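Local coordinates for trimethylamine-N-oxide reductase (Haemophilus influenzae, PDB 7L5I), which probably reduces S- and N-oxides such as trimethylamine N-oxide, using a molybdenum centre held by two molybdopterin guanine dinucleotide cofactors, at residues A[113-118]-A[548-553]. Numbering follows the deposited sequence.
Sequences SWDEAL and AKRAGV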
ATOM      1  N   SER A 113      -6.004  32.499  12.071  1.00 14.16           N
ATOM      2  CA  SER A 113      -6.894  32.634  10.943  1.00 14.78           C
ATOM      3  C   SER A 113      -6.276  31.997   9.701  1.00 15.99           C
ATOM      4  O   SER A 113      -5.061  31.789   9.607  1.00 15.85           O
ATOM      5  CB  SER A 113      -7.176  34.118  10.671  1.00 16.25           C
ATOM      6  OG  SER A 113      -5.985  34.773  10.255  1.00 18.46           O
ATOM      7  N   TRP A 114      -7.130  31.742   8.716  1.00 16.80           N
ATOM      8  CA  TRP A 114      -6.626  31.301   7.418  1.00 14.30           C
ATOM      9  C   TRP A 114      -5.665  32.322   6.826  1.00 16.31           C
ATOM     10  O   TRP A 114      -4.599  31.953   6.330  1.00 17.67           O
ATOM     11  CB  TRP A 114      -7.782  31.051   6.465  1.00 16.21           C
ATOM     12  CG  TRP A 114      -8.344  29.652   6.565  1.00 16.57           C
ATOM     13  CD1 TRP A 114      -9.558  29.295   7.078  1.00 16.97           C
ATOM     14  CD2 TRP A 114      -7.701  28.443   6.162  1.00 14.49           C
ATOM     15  NE1 TRP A 114      -9.722  27.919   7.007  1.00 16.49           N
ATOM     16  CE2 TRP A 114      -8.590  27.375   6.456  1.00 13.86           C
ATOM     17  CE3 TRP A 114      -6.466  28.149   5.585  1.00 14.42           C
ATOM     18  CZ2 TRP A 114      -8.284  26.050   6.167  1.00 14.60           C
ATOM     19  CZ3 TRP A 114      -6.162  26.835   5.313  1.00 15.22           C
ATOM     20  CH2 TRP A 114      -7.059  25.803   5.605  1.00 13.68           C
ATOM     21  N   ASP A 115      -6.010  33.617   6.889  1.00 16.89           N
ATOM     22  CA  ASP A 115      -5.117  34.638   6.338  1.00 19.35           C
ATOM     23  C   ASP A 115      -3.731  34.574   6.976  1.00 17.79           C
ATOM     24  O   ASP A 115      -2.707  34.647   6.278  1.00 17.62           O
ATOM     25  CB  ASP A 115      -5.704  36.040   6.538  1.00 22.99           C
ATOM     26  CG  ASP A 115      -6.976  36.271   5.737  1.00 39.70           C
ATOM     27  OD1 ASP A 115      -7.266  35.465   4.828  1.00 53.10           O
ATOM     28  OD2 ASP A 115      -7.682  37.263   6.036  1.00 41.31           O
ATOM     29  N   GLU A 116      -3.681  34.439   8.308  1.00 15.60           N
ATOM     30  CA  GLU A 116      -2.406  34.381   9.010  1.00 15.67           C
ATOM     31  C   GLU A 116      -1.629  33.119   8.650  1.00 16.82           C
ATOM     32  O   GLU A 116      -0.413  33.173   8.410  1.00 15.46           O
ATOM     33  CB  GLU A 116      -2.634  34.451  10.528  1.00 19.20           C
ATOM     34  CG  GLU A 116      -1.359  34.232  11.349  1.00 30.18           C
ATOM     35  CD  GLU A 116      -1.449  34.769  12.784  1.00 46.27           C
ATOM     36  OE1 GLU A 116      -2.546  35.221  13.197  1.00 51.60           O
ATOM     37  OE2 GLU A 116      -0.402  34.735  13.485  1.00 34.09           O
ATOM     38  N   ALA A 117      -2.316  31.977   8.587  1.00 15.26           N
ATOM     39  CA  ALA A 117      -1.646  30.722   8.284  1.00 15.03           C
ATOM     40  C   ALA A 117      -1.102  30.692   6.869  1.00 15.36           C
ATOM     41  O   ALA A 117       0.032  30.242   6.644  1.00 14.59           O
ATOM     42  CB  ALA A 117      -2.617  29.553   8.486  1.00 17.63           C
ATOM     43  N   LEU A 118      -1.900  31.149   5.906  1.00 13.24           N
ATOM     44  CA  LEU A 118      -1.480  31.133   4.511  1.00 15.74           C
ATOM     45  C   LEU A 118      -0.336  32.099   4.257  1.00 15.78           C
ATOM     46  O   LEU A 118       0.584  31.786   3.492  1.00 15.10           O
ATOM     47  CB  LEU A 118      -2.666  31.451   3.615  1.00 13.13           C
ATOM     48  CG  LEU A 118      -3.760  30.386   3.711  1.00 17.98           C
ATOM     49  CD1 LEU A 118      -5.021  30.919   3.063  1.00 21.22           C
ATOM     50  CD2 LEU A 118      -3.364  29.070   3.085  1.00 21.60           C
ATOM     51  N   ALA A 548      -1.212  29.854  -4.254  1.00 14.92           N
ATOM     52  CA  ALA A 548      -0.820  30.230  -5.613  1.00 14.69           C
ATOM     53  C   ALA A 548      -1.016  31.725  -5.836  1.00 17.43           C
ATOM     54  O   ALA A 548      -0.174  32.389  -6.442  1.00 16.83           O
ATOM     55  CB  ALA A 548      -1.630  29.432  -6.626  1.00 14.83           C
ATOM     56  N   LYS A 549      -2.123  32.264  -5.334  1.00 15.40           N
ATOM     57  CA  LYS A 549      -2.383  33.688  -5.462  1.00 17.56           C
ATOM     58  C   LYS A 549      -1.306  34.506  -4.776  1.00 16.75           C
ATOM     59  O   LYS A 549      -0.849  35.516  -5.312  1.00 17.55           O
ATOM     60  CB  LYS A 549      -3.750  34.019  -4.864  1.00 21.95           C
ATOM     61  CG  LYS A 549      -4.167  35.465  -5.077  1.00 30.09           C
ATOM     62  CD  LYS A 549      -5.329  35.854  -4.184  1.00 41.88           C
ATOM     63  CE  LYS A 549      -4.951  37.050  -3.314  1.00 77.13           C
ATOM     64  NZ  LYS A 549      -3.849  36.741  -2.341  1.00 64.84           N
ATOM     65  N   ARG A 550      -0.895  34.098  -3.570  1.00 17.22           N
ATOM     66  CA  ARG A 550       0.165  34.826  -2.894  1.00 18.70           C
ATOM     67  C   ARG A 550       1.476  34.764  -3.664  1.00 18.52           C
ATOM     68  O   ARG A 550       2.313  35.666  -3.527  1.00 18.46           O
ATOM     69  CB  ARG A 550       0.345  34.280  -1.476  1.00 16.42           C
ATOM     70  CG  ARG A 550      -0.806  34.632  -0.574  1.00 17.45           C
ATOM     71  CD  ARG A 550      -0.830  33.786   0.695  1.00 19.21           C
ATOM     72  NE  ARG A 550      -1.738  34.370   1.686  1.00 22.63           N
ATOM     73  CZ  ARG A 550      -3.065  34.315   1.629  1.00 21.34           C
ATOM     74  NH1 ARG A 550      -3.687  33.684   0.646  1.00 22.48           N
ATOM     75  NH2 ARG A 550      -3.770  34.892   2.589  1.00 23.35           N
ATOM     76  N   ALA A 551       1.682  33.715  -4.468  1.00 18.14           N
ATOM     77  CA  ALA A 551       2.893  33.597  -5.273  1.00 17.65           C
ATOM     78  C   ALA A 551       2.728  34.154  -6.680  1.00 18.19           C
ATOM     79  O   ALA A 551       3.666  34.069  -7.477  1.00 22.26           O
ATOM     80  CB  ALA A 551       3.318  32.133  -5.370  1.00 23.23           C
ATOM     81  N   GLY A 552       1.552  34.675  -7.013  1.00 18.10           N
ATOM     82  CA  GLY A 552       1.338  35.263  -8.322  1.00 22.57           C
ATOM     83  C   GLY A 552       1.045  34.291  -9.438  1.00 24.12           C
ATOM     84  O   GLY A 552       1.125  34.685 -10.607  1.00 23.37           O
ATOM     85  N   VAL A 553       0.665  33.036  -9.126  1.00 15.78           N
ATOM     86  CA  VAL A 553       0.478  32.026 -10.164  1.00 17.42           C
ATOM     87  C   VAL A 553      -0.896  31.362 -10.064  1.00 18.73           C
ATOM     88  O   VAL A 553      -1.062  30.194 -10.433  1.00 17.75           O
ATOM     89  CB  VAL A 553       1.602  30.974 -10.105  1.00 19.98           C
ATOM     90  CG1 VAL A 553       2.983  31.610 -10.347  1.00 20.17           C
ATOM     91  CG2 VAL A 553       1.619  30.272  -8.756  1.00 17.42           C
TER
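R550 reaches across from the last turn of helix 540-550 and lays its guanidinium against L118, in the first turns of helix 114-131. The contact is a helix-to-helix bridge at the periphery of the molybdopterin oxidoreductase fold, its centre about 33 Å from the centre of the chain, and it rests almost wholly on this one long side chain.

The C-terminal end of helix 540-550 and the N-terminal end of helix 114-131 are each closed by local bonds. Just after R550, G552 takes a positive phi (81°) in a Schellman motif, with V553 N bonded to A548 O; S113 is the N-cap of helix 114-131, its OG accepting from the backbone N of E116.

The packing is a methylene set over the flat face of a guanidinium. CB of L118 stands over the centre of that face, 3.5 Å from CZ of R550, while CD1 of L118 lies 3.9 Å from NH1 of R550. The two side chains cross at about a right angle. R550 can span the gap because its chain is extended from CG to NE (chi2 164°, chi3 166°). Its CD lies 3.7 Å from the backbone O of L118. Beyond the arginine, L118 packs on E546 and L547 of helix 540-550.

Charge holds the head in place from outside the two segments: NH1 forms a salt bridge with E546, one turn back on its own helix, and NE forms another with D119, the residue after L118. The arginine thus ties the two helices together ionically as well as by packing. OD1 of D115 stays 4.2 Å from NH2 of R550, too far for a salt bridge, so any attraction is probably weak. D115 comes nearest with its backbone O, 3.8 Å from the same NH2 of R550 and oblique to the guanidinium plane.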